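Local coordinates for protein cadherin-related family member 2 (Homo sapiens, PDB 5CZR) that mediates calcium-dependent adhesion between neighbouring microvilli by forming complexes through its extracellular domain with CDHR5, and so controls microvillar packing at the apical epithelial membrane, at residues P5-N10 with I78-P83; D35-T40 with D82-V87; V104-A109 with L128-D133; F110-N115 with V206-S211. One frame throughout, in Å; residues are numbered along the deposited sequence.

Contact 1 of 4, residues P5-N10 with I78-P83; sequences PKFLAN and ISVSDP. With CA (calcium ion), chain E.
The ring of Phe-7 is clamped between Ile-78 and Val-80, two residues of strand 73-81 whose side chains project toward the segment 5-10. Ile-78 CD1 sits over the centre of one face, 3.7 Å from the centroid of the Phe-7 ring and 12° off its normal. Against the opposite face Val-80 CG1 lies nearer the rim, 3.8 Å from the same Phe-7 centroid and 18° off the normal; both are CH-pi contacts. The ring enters far enough for Phe-7 CZ to come within 3.5 Å of Ser-79 C. Phe-7 CG lies anti to its own carbonyl carbon (chi1 -81°), which swings the ring off strand 6-7 and across to strand 73-81. These strands belong to the two facing sheets of the first cadherin repeat, so the clamp is part of the core of that beta sandwich. An alanine in place of Phe-7 would probably open a gap between Ile-78 and Val-80 and leave both methyls without the surface they press on. Further along, Pro-5 CG approaches Val-80 CG1 at 4.2 Å, and Pro-5 CD rests 3.5 Å from Asp-82 OD2. That same OD2 of Asp-82 binds calcium at 2.5 Å, while OD1 accepts from the backbone N of Ile-85. Side-chain contact around the ring is thus apolar, its far end also lying against the backbone of Ser-79 and Val-80, and Pro-5 continues the apolar surface up to a metal-bound carboxylate.

Contact 2 of 4, residues D35-T40 with D82-V87; sequences DNDPLT and DPYIQV. With CA (calcium ion), chain E.
Two carboxylate oxygens, Asp-37 OD2 and Asp-82 OD2, stand only 3.4 Å apart, a proximity explained by the calcium ion that both bind. The ion lies 2.2 Å from Asp-37 OD2 and 2.5 Å from Asp-35 OD2. The carboxylate planes of Asp-37 and Asp-82 are 88° apart, so each presents one oxygen to the metal from a differently turned group, and the positive ion probably offsets the repulsion between them. Asn-2, Val-3 and Asp-33 complete the site, which lies at the end of the first cadherin repeat that carries the chain's N-terminus. On the loop after strand 73-81, Asp-82 keeps its other oxygen for the backbone: OD1 accepts from Tyr-84 N, forming an Asx turn, and from Ile-85 N at 2.8 Å. The first donor stands above the carboxylate plane and the second nearly in line with the C-O bond, a double grip that should limit rotation of the group. Around this polar centre, Pro-83 CD packs 3.6 Å from Asp-37 CB, and the Tyr-84 ring turns its edge to Asp-37 OD2. Leu-39 CD2 reaches 3.7 Å from Asp-82 CB. A water joins the two segments near Thr-40, 2.8 Å from Thr-40 OG1, and donates to Asp-82 O.

Contact 3 of 4, residues V104-A109 with L128-D133; sequences VFQNTA and LAVDKD. With CA (calcium ion), chain H; CA (calcium ion), chain G.
Val-104 and Val-130 form an antiparallel hydrogen-bonded pair, with Val-104 N donating to Val-130 O and Val-130 N to Val-104 O, each at 2.9 Å. Phe-105 and Ala-129 follow as a non-hydrogen-bonded pair, and there Ala-129 CB sits over the centre of the Phe-105 ring, 4.0 Å from its centroid, in a CH-pi contact. The ladder continues beyond strand 104-105 through Gln-106 N, which donates to Leu-128 O nearly in line with the carbonyl (C=O...N angle 169°). Asn-107 OD1 then accepts from Leu-128 N at 3.1 Å, in the carbonyl plane and on a lone pair, so a side chain takes over the role of a backbone carbonyl. A leucine in place of Asn-107 would probably leave Leu-128 N without this acceptor. The pairing makes strand 104-105 the outermost strand of an antiparallel sheet, beside strand 123-130, in the second cadherin repeat, a Greek-key beta sandwich. Gln-106, bent at chi2 (-55°), folds back so that NE2 donates to Val-104 O, on the opposite face of that carbonyl from Val-130 N; its CG packs 3.7 Å from Leu-128 CD2. Outward along the second segment, Asp-131 grips one interdomain calcium ion with both oxygens, OD1 at 2.6 Å and OD2 at 2.5 Å. Asp-131 OD1 also accepts from Asp-133 N in an Asx turn, placing Asp-133 to bridge that ion through OD2 and a second calcium through OD1.

Contact 4 of 4, residues F110-N115 with V206-S211; sequences FSTSIN and VFLSIS
This is a parallel strand pairing at the edge of the mixed sheet in the second cadherin repeat, where strand 111-115 lies along strand 206-213 within the beta sandwich. The axes of segments 111-115 and 206-211 come within 4.7 Å, at 28° between their directions, and Ser-111, Thr-112 and Ser-113 face Ser-209, Ile-210 and Ser-211 in turn. Four backbone bonds hold the register: Ser-209 N to Phe-110 O, Thr-112 N to Ser-209 O, Ser-211 N to Thr-112 O, and Ile-114 N to Ser-211 O, the last at 2.8 Å. The serines share one face of the sheet, where Ser-111 CB and Ser-209 CB are 4.0 Å apart. The other face is mostly apolar: Thr-112 and Ile-210 run alongside each other in the same direction, with Thr-112 CG2 at 4.1 Å from Ile-210 CG1. Phe-125 of strand 123-130, in the facing sheet, touches both Thr-112 and Leu-208 on this inner side. Ile-114 has CG1 between its backbone N and carbonyl carbon (chi1 54°), which brings CG1 and CD1 against Ile-210 CG2. At the other end, the Phe-110 ring has Val-206 over one face, displaced toward the rim, and Phe-110 CZ lies 4.2 Å from Val-206 CG1.

How the contacts relate
In this two-repeat fragment from the N-terminal end of the protein, contacts 1 and 2 form one unit, with centres about 8 Å apart and Asp-82 and Pro-83 in common. Val-80 O with Val-87 N, and Ser-81 N with Thr-40 O, each 2.8 Å apart and probably hydrogen-bonded, tie them together, and both reach the calcium ion at the N-terminal end of the first repeat. Contacts 3 and 4 lie in the second repeat, centres about 18 Å apart, and meet where Phe-105 CD2 packs 3.5 Å from Val-206 CG1. Contact 3 reaches the calcium cluster between the repeats, whereas contact 4 lies farther along, its centre about 72 Å from that of contact 2.

Contact 1 of 4, residues P5-N10 with I78-P83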
loop_
_atom_site.group_PDB
_atom_site.type_symbol
_atom_site.label_atom_id
_atom_site.label_comp_id
_atom_site.label_asym_id
_atom_site.label_seq_id
_atom_site.Cartn_x
_atom_site.Cartn_y
_atom_site.Cartn_z
ATOM N N PRO A 5 -24.773 9.920 31.860
ATOM C CA PRO A 5 -23.385 10.147 31.454
ATOM C C PRO A 5 -23.312 10.645 30.015
ATOM O O PRO A 5 -24.261 10.471 29.235
ATOM C CB PRO A 5 -22.750 8.767 31.574
ATOM C CG PRO A 5 -23.901 7.825 31.383
ATOM C CD PRO A 5 -25.072 8.490 32.025
ATOM N N LYS A 6 -22.173 11.226 29.683
ATOM C CA LYS A 6 -21.962 11.916 28.419
ATOM C C LYS A 6 -20.533 11.648 27.970
ATOM O O LYS A 6 -19.589 11.805 28.737
ATOM C CB LYS A 6 -22.188 13.417 28.608
ATOM C CG LYS A 6 -22.179 14.244 27.321
ATOM C CD LYS A 6 -23.266 15.339 27.319
ATOM C CE LYS A 6 -23.085 16.387 28.416
ATOM N NZ LYS A 6 -22.038 17.395 28.047
ATOM N N PHE A 7 -20.396 11.115 26.767
ATOM C CA PHE A 7 -19.090 10.922 26.142
ATOM C C PHE A 7 -18.406 12.269 25.947
ATOM O O PHE A 7 -19.049 13.272 25.631
ATOM C CB PHE A 7 -19.262 10.255 24.771
ATOM C CG PHE A 7 -19.445 8.749 24.841
ATOM C CD1 PHE A 7 -18.417 7.944 25.271
ATOM C CD2 PHE A 7 -20.612 8.153 24.413
ATOM C CE1 PHE A 7 -18.565 6.570 25.301
ATOM C CE2 PHE A 7 -20.767 6.783 24.421
ATOM C CZ PHE A 7 -19.743 5.987 24.853
ATOM N N LEU A 8 -17.106 12.286 26.137
ATOM C CA LEU A 8 -16.333 13.479 25.817
ATOM C C LEU A 8 -16.471 13.818 24.346
ATOM O O LEU A 8 -16.693 12.950 23.516
ATOM C CB LEU A 8 -14.841 13.294 26.185
ATOM C CG LEU A 8 -14.537 12.973 27.672
ATOM C CD1 LEU A 8 -13.044 13.122 27.990
ATOM C CD2 LEU A 8 -15.382 13.829 28.615
ATOM N N ALA A 9 -16.306 15.100 24.047
ATOM C CA ALA A 9 -16.419 15.630 22.703
ATOM C C ALA A 9 -15.632 14.864 21.634
ATOM O O ALA A 9 -16.101 14.723 20.498
ATOM C CB ALA A 9 -16.031 17.121 22.693
ATOM N N ASN A 10 -14.436 14.393 21.965
ATOM C CA ASN A 10 -13.587 13.728 20.964
ATOM C C ASN A 10 -13.960 12.248 20.700
ATOM O O ASN A 10 -13.296 11.575 19.930
ATOM C CB ASN A 10 -12.099 13.859 21.326
ATOM C CG ASN A 10 -11.770 13.179 22.653
ATOM O OD1 ASN A 10 -12.578 13.201 23.589
ATOM N ND2 ASN A 10 -10.641 12.529 22.720
ATOM N N ILE A 78 -21.154 3.116 20.033
ATOM C CA ILE A 78 -20.510 3.078 21.298
ATOM C C ILE A 78 -21.519 3.346 22.397
ATOM O O ILE A 78 -22.454 4.093 22.225
ATOM C CB ILE A 78 -19.309 4.022 21.380
ATOM C CG1 ILE A 78 -19.699 5.469 21.043
ATOM C CG2 ILE A 78 -18.211 3.537 20.445
ATOM C CD1 ILE A 78 -18.609 6.477 21.398
ATOM N N SER A 79 -21.253 2.773 23.564
ATOM C CA SER A 79 -22.182 2.833 24.679
ATOM C C SER A 79 -21.453 3.148 26.006
ATOM O O SER A 79 -20.389 2.593 26.280
ATOM C CB SER A 79 -22.855 1.473 24.814
ATOM O OG SER A 79 -23.764 1.464 25.882
ATOM N N VAL A 80 -22.038 4.042 26.789
ATOM C CA VAL A 80 -21.657 4.218 28.165
ATOM C C VAL A 80 -22.911 4.159 29.050
ATOM O O VAL A 80 -23.943 4.712 28.718
ATOM C CB VAL A 80 -20.891 5.535 28.389
ATOM C CG1 VAL A 80 -21.720 6.749 27.954
ATOM C CG2 VAL A 80 -20.471 5.667 29.847
ATOM N N SER A 81 -22.785 3.477 30.176
ATOM C CA SER A 81 -23.898 3.248 31.071
ATOM C C SER A 81 -23.501 3.635 32.482
ATOM O O SER A 81 -22.436 3.212 32.956
ATOM C CB SER A 81 -24.286 1.788 31.046
ATOM O OG SER A 81 -24.770 1.439 29.775
ATOM N N ASP A 82 -24.308 4.457 33.160
ATOM C CA ASP A 82 -24.183 4.533 34.633
ATOM C C ASP A 82 -25.073 3.387 35.179
ATOM O O ASP A 82 -25.460 2.500 34.396
ATOM C CB ASP A 82 -24.452 5.957 35.155
ATOM C CG ASP A 82 -25.905 6.385 35.030
ATOM O OD1 ASP A 82 -26.804 5.556 34.734
ATOM O OD2 ASP A 82 -26.146 7.578 35.228
ATOM N N PRO A 83 -25.322 3.330 36.496
ATOM C CA PRO A 83 -26.162 2.223 37.015
ATOM C C PRO A 83 -27.622 2.272 36.558
ATOM O O PRO A 83 -28.281 1.234 36.561
ATOM C CB PRO A 83 -26.081 2.402 38.526
ATOM C CG PRO A 83 -24.805 3.144 38.761
ATOM C CD PRO A 83 -24.676 4.073 37.588
HETATM CA CA CA E . -25.416 9.483 36.588
#

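Contact 2 of 4, residues D35-T40 with D82-V87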
loop_
_atom_site.group_PDB
_atom_site.type_symbol
_atom_site.label_atom_id
_atom_site.label_comp_id
_atom_site.label_asym_id
_atom_site.label_seq_id
_atom_site.Cartn_x
_atom_site.Cartn_y
_atom_site.Cartn_z
ATOM N N ASP A 35 -23.005 12.914 38.435
ATOM C CA ASP A 35 -23.213 12.305 39.756
ATOM C C ASP A 35 -22.000 11.520 40.209
ATOM O O ASP A 35 -21.981 10.985 41.307
ATOM C CB ASP A 35 -24.406 11.370 39.740
ATOM C CG ASP A 35 -25.616 11.986 39.066
ATOM O OD1 ASP A 35 -26.177 12.990 39.582
ATOM O OD2 ASP A 35 -26.022 11.449 38.021
ATOM N N ASN A 36 -20.981 11.437 39.360
ATOM C CA ASN A 36 -19.804 10.648 39.662
ATOM C C ASN A 36 -20.080 9.141 39.785
ATOM O O ASN A 36 -19.434 8.435 40.566
ATOM C CB ASN A 36 -19.184 11.207 40.939
ATOM C CG ASN A 36 -17.695 11.374 40.836
ATOM O OD1 ASN A 36 -17.169 12.103 39.964
ATOM N ND2 ASN A 36 -16.999 10.714 41.739
ATOM N N ASP A 37 -21.044 8.650 39.005
ATOM C CA ASP A 37 -21.426 7.238 39.030
ATOM C C ASP A 37 -20.323 6.403 38.380
ATOM O O ASP A 37 -19.657 6.877 37.482
ATOM C CB ASP A 37 -22.731 6.998 38.245
ATOM C CG ASP A 37 -23.956 7.540 38.956
ATOM O OD1 ASP A 37 -24.067 7.293 40.179
ATOM O OD2 ASP A 37 -24.819 8.175 38.302
ATOM N N PRO A 38 -20.155 5.148 38.830
ATOM C CA PRO A 38 -19.320 4.229 38.084
ATOM C C PRO A 38 -19.947 3.974 36.726
ATOM O O PRO A 38 -21.165 3.827 36.640
ATOM C CB PRO A 38 -19.358 2.961 38.920
ATOM C CG PRO A 38 -20.658 3.023 39.622
ATOM C CD PRO A 38 -20.837 4.483 39.951
ATOM N N LEU A 39 -19.103 3.952 35.684
ATOM C CA LEU A 39 -19.545 3.894 34.277
ATOM C C LEU A 39 -19.011 2.656 33.614
ATOM O O LEU A 39 -17.864 2.252 33.870
ATOM C CB LEU A 39 -19.026 5.105 33.505
ATOM C CG LEU A 39 -19.433 6.470 34.090
ATOM C CD1 LEU A 39 -18.943 7.601 33.198
ATOM C CD2 LEU A 39 -20.950 6.542 34.278
ATOM N N THR A 40 -19.846 2.020 32.787
ATOM C CA THR A 40 -19.429 0.870 32.011
ATOM C C THR A 40 -19.621 1.085 30.531
ATOM O O THR A 40 -20.519 1.844 30.096
ATOM C CB THR A 40 -20.109 -0.412 32.463
ATOM O OG1 THR A 40 -21.540 -0.285 32.321
ATOM C CG2 THR A 40 -19.752 -0.717 33.927
ATOM N N ASP A 82 -24.308 4.457 33.160
ATOM C CA ASP A 82 -24.183 4.533 34.633
ATOM C C ASP A 82 -25.073 3.387 35.179
ATOM O O ASP A 82 -25.460 2.500 34.396
ATOM C CB ASP A 82 -24.452 5.957 35.155
ATOM C CG ASP A 82 -25.905 6.385 35.030
ATOM O OD1 ASP A 82 -26.804 5.556 34.734
ATOM O OD2 ASP A 82 -26.146 7.578 35.228
ATOM N N PRO A 83 -25.322 3.330 36.496
ATOM C CA PRO A 83 -26.162 2.223 37.015
ATOM C C PRO A 83 -27.622 2.272 36.558
ATOM O O PRO A 83 -28.281 1.234 36.561
ATOM C CB PRO A 83 -26.081 2.402 38.526
ATOM C CG PRO A 83 -24.805 3.144 38.761
ATOM C CD PRO A 83 -24.676 4.073 37.588
ATOM N N TYR A 84 -28.073 3.437 36.066
ATOM C CA TYR A 84 -29.493 3.698 35.783
ATOM C C TYR A 84 -29.880 3.831 34.312
ATOM O O TYR A 84 -31.008 3.532 33.949
ATOM C CB TYR A 84 -29.915 4.975 36.513
ATOM C CG TYR A 84 -29.326 5.062 37.892
ATOM C CD1 TYR A 84 -29.842 4.288 38.943
ATOM C CD2 TYR A 84 -28.238 5.888 38.149
ATOM C CE1 TYR A 84 -29.287 4.350 40.211
ATOM C CE2 TYR A 84 -27.689 5.961 39.418
ATOM C CZ TYR A 84 -28.206 5.175 40.427
ATOM O OH TYR A 84 -27.642 5.244 41.665
ATOM N N ILE A 85 -28.966 4.311 33.470
ATOM C CA ILE A 85 -29.294 4.549 32.074
ATOM C C ILE A 85 -28.142 4.195 31.133
ATOM O O ILE A 85 -26.965 4.433 31.453
ATOM C CB ILE A 85 -29.780 6.010 31.874
ATOM C CG1 ILE A 85 -30.395 6.177 30.468
ATOM C CG2 ILE A 85 -28.664 7.031 32.190
ATOM C CD1 ILE A 85 -31.105 7.519 30.237
ATOM N N GLN A 86 -28.510 3.673 29.963
ATOM C CA GLN A 86 -27.583 3.368 28.917
ATOM C C GLN A 86 -27.597 4.476 27.870
ATOM O O GLN A 86 -28.656 4.884 27.454
ATOM C CB GLN A 86 -28.000 2.048 28.266
ATOM C CG GLN A 86 -27.059 1.658 27.139
ATOM C CD GLN A 86 -27.331 0.303 26.545
ATOM O OE1 GLN A 86 -28.426 -0.255 26.663
ATOM N NE2 GLN A 86 -26.289 -0.256 25.889
ATOM N N VAL A 87 -26.429 4.967 27.474
ATOM C CA VAL A 87 -26.295 6.065 26.512
ATOM C C VAL A 87 -25.437 5.592 25.318
ATOM O O VAL A 87 -24.342 5.088 25.512
ATOM C CB VAL A 87 -25.607 7.305 27.179
ATOM C CG1 VAL A 87 -25.285 8.436 26.158
ATOM C CG2 VAL A 87 -26.470 7.831 28.315
HETATM CA CA CA E . -25.416 9.483 36.588
HETATM O O HOH W 1 -23.242 0.461 34.359
#

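Contact 3 of 4, residues V104-A109 with L128-D133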
loop_
_atom_site.group_PDB
_atom_site.type_symbol
_atom_site.label_atom_id
_atom_site.label_comp_id
_atom_site.label_asym_id
_atom_site.label_seq_id
_atom_site.Cartn_x
_atom_site.Cartn_y
_atom_site.Cartn_z
ATOM N N VAL A 104 2.695 -4.087 -8.716
ATOM C CA VAL A 104 2.406 -5.337 -9.417
ATOM C C VAL A 104 2.392 -5.013 -10.935
ATOM O O VAL A 104 1.659 -4.148 -11.396
ATOM C CB VAL A 104 1.020 -5.916 -8.968
ATOM C CG1 VAL A 104 0.597 -7.143 -9.794
ATOM C CG2 VAL A 104 1.014 -6.260 -7.476
ATOM N N PHE A 105 3.180 -5.750 -11.700
ATOM C CA PHE A 105 3.215 -5.616 -13.137
ATOM C C PHE A 105 1.947 -6.182 -13.769
ATOM O O PHE A 105 1.486 -7.247 -13.383
ATOM C CB PHE A 105 4.465 -6.289 -13.722
ATOM C CG PHE A 105 5.689 -5.453 -13.621
ATOM C CD1 PHE A 105 5.921 -4.458 -14.542
ATOM C CD2 PHE A 105 6.590 -5.633 -12.576
ATOM C CE1 PHE A 105 7.019 -3.628 -14.432
ATOM C CE2 PHE A 105 7.705 -4.817 -12.460
ATOM C CZ PHE A 105 7.927 -3.810 -13.405
ATOM N N GLN A 106 1.369 -5.412 -14.702
ATOM C CA GLN A 106 0.090 -5.758 -15.315
ATOM C C GLN A 106 0.266 -6.717 -16.493
ATOM O O GLN A 106 -0.477 -7.675 -16.629
ATOM C CB GLN A 106 -0.655 -4.495 -15.775
ATOM C CG GLN A 106 -0.975 -3.510 -14.660
ATOM C CD GLN A 106 -1.770 -4.142 -13.494
ATOM O OE1 GLN A 106 -2.986 -4.284 -13.580
ATOM N NE2 GLN A 106 -1.082 -4.490 -12.403
ATOM N N ASN A 107 1.265 -6.437 -17.307
ATOM C CA ASN A 107 1.582 -7.157 -18.543
ATOM C C ASN A 107 1.538 -8.689 -18.449
ATOM O O ASN A 107 2.026 -9.258 -17.474
ATOM C CB ASN A 107 3.003 -6.747 -18.968
ATOM C CG ASN A 107 3.260 -5.217 -18.900
ATOM O OD1 ASN A 107 3.372 -4.600 -17.807
ATOM N ND2 ASN A 107 3.428 -4.621 -20.095
ATOM N N THR A 108 0.974 -9.357 -19.459
ATOM C CA THR A 108 1.114 -10.823 -19.582
ATOM C C THR A 108 2.472 -11.104 -20.224
ATOM O O THR A 108 3.352 -11.765 -19.638
ATOM C CB THR A 108 -0.010 -11.416 -20.470
ATOM O OG1 THR A 108 -1.248 -10.961 -19.958
ATOM C CG2 THR A 108 -0.058 -12.980 -20.524
ATOM N N ALA A 109 2.653 -10.544 -21.415
ATOM C CA ALA A 109 3.806 -10.888 -22.259
ATOM C C ALA A 109 5.017 -9.982 -21.998
ATOM O O ALA A 109 4.848 -8.768 -21.791
ATOM C CB ALA A 109 3.412 -10.824 -23.727
ATOM N N LEU A 128 3.998 -1.623 -17.306
ATOM C CA LEU A 128 3.172 -0.920 -16.353
ATOM C C LEU A 128 3.094 -1.707 -15.065
ATOM O O LEU A 128 2.692 -2.876 -15.053
ATOM C CB LEU A 128 1.780 -0.755 -16.923
ATOM C CG LEU A 128 0.773 -0.190 -15.901
ATOM C CD1 LEU A 128 1.113 1.260 -15.555
ATOM C CD2 LEU A 128 -0.640 -0.310 -16.437
ATOM N N ALA A 129 3.391 -1.036 -13.958
ATOM C CA ALA A 129 3.135 -1.608 -12.636
ATOM C C ALA A 129 2.251 -0.687 -11.823
ATOM O O ALA A 129 2.409 0.507 -11.857
ATOM C CB ALA A 129 4.440 -1.840 -11.918
ATOM N N VAL A 130 1.324 -1.264 -11.081
ATOM C CA VAL A 130 0.394 -0.514 -10.255
ATOM C C VAL A 130 0.500 -0.893 -8.768
ATOM O O VAL A 130 0.669 -2.060 -8.413
ATOM C CB VAL A 130 -1.045 -0.719 -10.765
ATOM C CG1 VAL A 130 -2.033 0.070 -9.908
ATOM C CG2 VAL A 130 -1.117 -0.224 -12.197
ATOM N N ASP A 131 0.439 0.118 -7.915
ATOM C CA ASP A 131 0.504 -0.055 -6.463
ATOM C C ASP A 131 -0.759 0.530 -5.863
ATOM O O ASP A 131 -1.053 1.702 -6.072
ATOM C CB ASP A 131 1.725 0.681 -5.958
ATOM C CG ASP A 131 2.029 0.407 -4.497
ATOM O OD1 ASP A 131 1.178 0.674 -3.627
ATOM O OD2 ASP A 131 3.185 0.029 -4.218
ATOM N N LYS A 132 -1.482 -0.262 -5.094
ATOM C CA LYS A 132 -2.760 0.158 -4.498
ATOM C C LYS A 132 -2.715 1.275 -3.460
ATOM O O LYS A 132 -3.727 1.933 -3.209
ATOM C CB LYS A 132 -3.415 -1.034 -3.822
ATOM C CG LYS A 132 -3.865 -2.116 -4.778
ATOM C CD LYS A 132 -4.105 -3.415 -4.030
ATOM C CE LYS A 132 -4.523 -4.522 -4.988
ATOM N NZ LYS A 132 -5.129 -5.616 -4.182
ATOM N N ASP A 133 -1.572 1.480 -2.830
ATOM C CA ASP A 133 -1.492 2.416 -1.726
ATOM C C ASP A 133 -1.665 3.846 -2.202
ATOM O O ASP A 133 -1.611 4.103 -3.387
ATOM C CB ASP A 133 -0.186 2.221 -0.959
ATOM C CG ASP A 133 -0.091 0.840 -0.320
ATOM O OD1 ASP A 133 -1.071 0.393 0.302
ATOM O OD2 ASP A 133 0.952 0.172 -0.457
HETATM CA CA CA H . 3.007 0.497 -1.791
HETATM CA CA CA G . -2.225 0.382 2.259
#

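Contact 4 of 4, residues F110-N115 with V206-S211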
loop_
_atom_site.group_PDB
_atom_site.type_symbol
_atom_site.label_atom_id
_atom_site.label_comp_id
_atom_site.label_asym_id
_atom_site.label_seq_id
_atom_site.Cartn_x
_atom_site.Cartn_y
_atom_site.Cartn_z
ATOM N N PHE A 110 6.218 -10.579 -22.008
ATOM C CA PHE A 110 7.470 -9.836 -21.861
ATOM C C PHE A 110 8.539 -10.266 -22.855
ATOM O O PHE A 110 9.657 -10.627 -22.497
ATOM C CB PHE A 110 8.027 -9.991 -20.470
ATOM C CG PHE A 110 7.146 -9.456 -19.412
ATOM C CD1 PHE A 110 7.002 -8.086 -19.244
ATOM C CD2 PHE A 110 6.464 -10.333 -18.552
ATOM C CE1 PHE A 110 6.199 -7.589 -18.243
ATOM C CE2 PHE A 110 5.658 -9.843 -17.541
ATOM C CZ PHE A 110 5.531 -8.471 -17.383
ATOM N N SER A 111 8.189 -10.223 -24.123
ATOM C CA SER A 111 9.168 -10.428 -25.148
ATOM C C SER A 111 8.857 -9.570 -26.381
ATOM O O SER A 111 7.708 -9.217 -26.651
ATOM C CB SER A 111 9.331 -11.931 -25.483
ATOM O OG SER A 111 8.264 -12.382 -26.268
ATOM N N THR A 112 9.918 -9.230 -27.097
ATOM C CA THR A 112 9.791 -8.480 -28.324
ATOM C C THR A 112 10.986 -8.755 -29.215
ATOM O O THR A 112 11.963 -9.389 -28.818
ATOM C CB THR A 112 9.678 -6.972 -28.066
ATOM O OG1 THR A 112 9.263 -6.334 -29.261
ATOM C CG2 THR A 112 11.000 -6.382 -27.622
ATOM N N SER A 113 10.871 -8.286 -30.436
ATOM C CA SER A 113 11.885 -8.471 -31.426
ATOM C C SER A 113 12.124 -7.116 -32.071
ATOM O O SER A 113 11.180 -6.418 -32.408
ATOM C CB SER A 113 11.395 -9.491 -32.452
ATOM O OG SER A 113 12.447 -9.845 -33.308
ATOM N N ILE A 114 13.373 -6.706 -32.169
ATOM C CA ILE A 114 13.671 -5.430 -32.783
ATOM C C ILE A 114 14.773 -5.540 -33.809
ATOM O O ILE A 114 15.742 -6.297 -33.646
ATOM C CB ILE A 114 14.029 -4.364 -31.747
ATOM C CG1 ILE A 114 15.163 -4.833 -30.836
ATOM C CG2 ILE A 114 12.796 -4.001 -30.929
ATOM C CD1 ILE A 114 15.717 -3.739 -29.933
ATOM N N ASN A 115 14.640 -4.732 -34.849
ATOM C CA ASN A 115 15.637 -4.670 -35.919
ATOM C C ASN A 115 16.902 -3.978 -35.427
ATOM O O ASN A 115 16.805 -3.012 -34.675
ATOM C CB ASN A 115 15.033 -3.940 -37.113
ATOM C CG ASN A 115 13.922 -4.746 -37.794
ATOM O OD1 ASN A 115 13.989 -5.982 -37.907
ATOM N ND2 ASN A 115 12.894 -4.042 -38.266
ATOM N N VAL A 206 10.753 -8.834 -13.061
ATOM C CA VAL A 206 10.245 -9.295 -14.347
ATOM C C VAL A 206 11.364 -9.244 -15.364
ATOM O O VAL A 206 12.278 -8.409 -15.266
ATOM C CB VAL A 206 8.997 -8.519 -14.854
ATOM C CG1 VAL A 206 7.830 -8.671 -13.856
ATOM C CG2 VAL A 206 9.301 -7.061 -15.074
ATOM N N PHE A 207 11.261 -10.127 -16.346
ATOM C CA PHE A 207 12.289 -10.307 -17.356
ATOM C C PHE A 207 11.738 -10.046 -18.756
ATOM O O PHE A 207 10.791 -10.715 -19.196
ATOM C CB PHE A 207 12.850 -11.713 -17.263
ATOM C CG PHE A 207 13.497 -11.978 -15.948
ATOM C CD1 PHE A 207 14.807 -11.583 -15.719
ATOM C CD2 PHE A 207 12.765 -12.528 -14.892
ATOM C CE1 PHE A 207 15.418 -11.813 -14.480
ATOM C CE2 PHE A 207 13.359 -12.743 -13.640
ATOM C CZ PHE A 207 14.694 -12.399 -13.447
ATOM N N LEU A 208 12.351 -9.089 -19.445
ATOM C CA LEU A 208 12.022 -8.788 -20.824
ATOM C C LEU A 208 13.060 -9.428 -21.767
ATOM O O LEU A 208 14.253 -9.142 -21.667
ATOM C CB LEU A 208 11.965 -7.279 -21.011
ATOM C CG LEU A 208 11.897 -6.725 -22.432
ATOM C CD1 LEU A 208 10.695 -7.216 -23.215
ATOM C CD2 LEU A 208 11.867 -5.215 -22.367
ATOM N N SER A 209 12.596 -10.290 -22.664
ATOM C CA SER A 209 13.452 -10.891 -23.675
ATOM C C SER A 209 13.411 -10.112 -24.975
ATOM O O SER A 209 12.343 -9.887 -25.538
ATOM C CB SER A 209 13.021 -12.310 -23.933
ATOM O OG SER A 209 13.122 -13.030 -22.715
ATOM N N ILE A 210 14.570 -9.662 -25.411
ATOM C CA ILE A 210 14.675 -8.886 -26.618
ATOM C C ILE A 210 15.515 -9.658 -27.595
ATOM O O ILE A 210 16.678 -9.898 -27.326
ATOM C CB ILE A 210 15.321 -7.509 -26.357
ATOM C CG1 ILE A 210 14.447 -6.698 -25.378
ATOM C CG2 ILE A 210 15.507 -6.725 -27.677
ATOM C CD1 ILE A 210 14.988 -5.335 -25.002
ATOM N N SER A 211 14.912 -10.047 -28.724
ATOM C CA SER A 211 15.631 -10.579 -29.872
ATOM C C SER A 211 16.000 -9.463 -30.829
ATOM O O SER A 211 15.146 -8.659 -31.202
ATOM C CB SER A 211 14.768 -11.584 -30.619
ATOM O OG SER A 211 14.485 -12.705 -29.810
#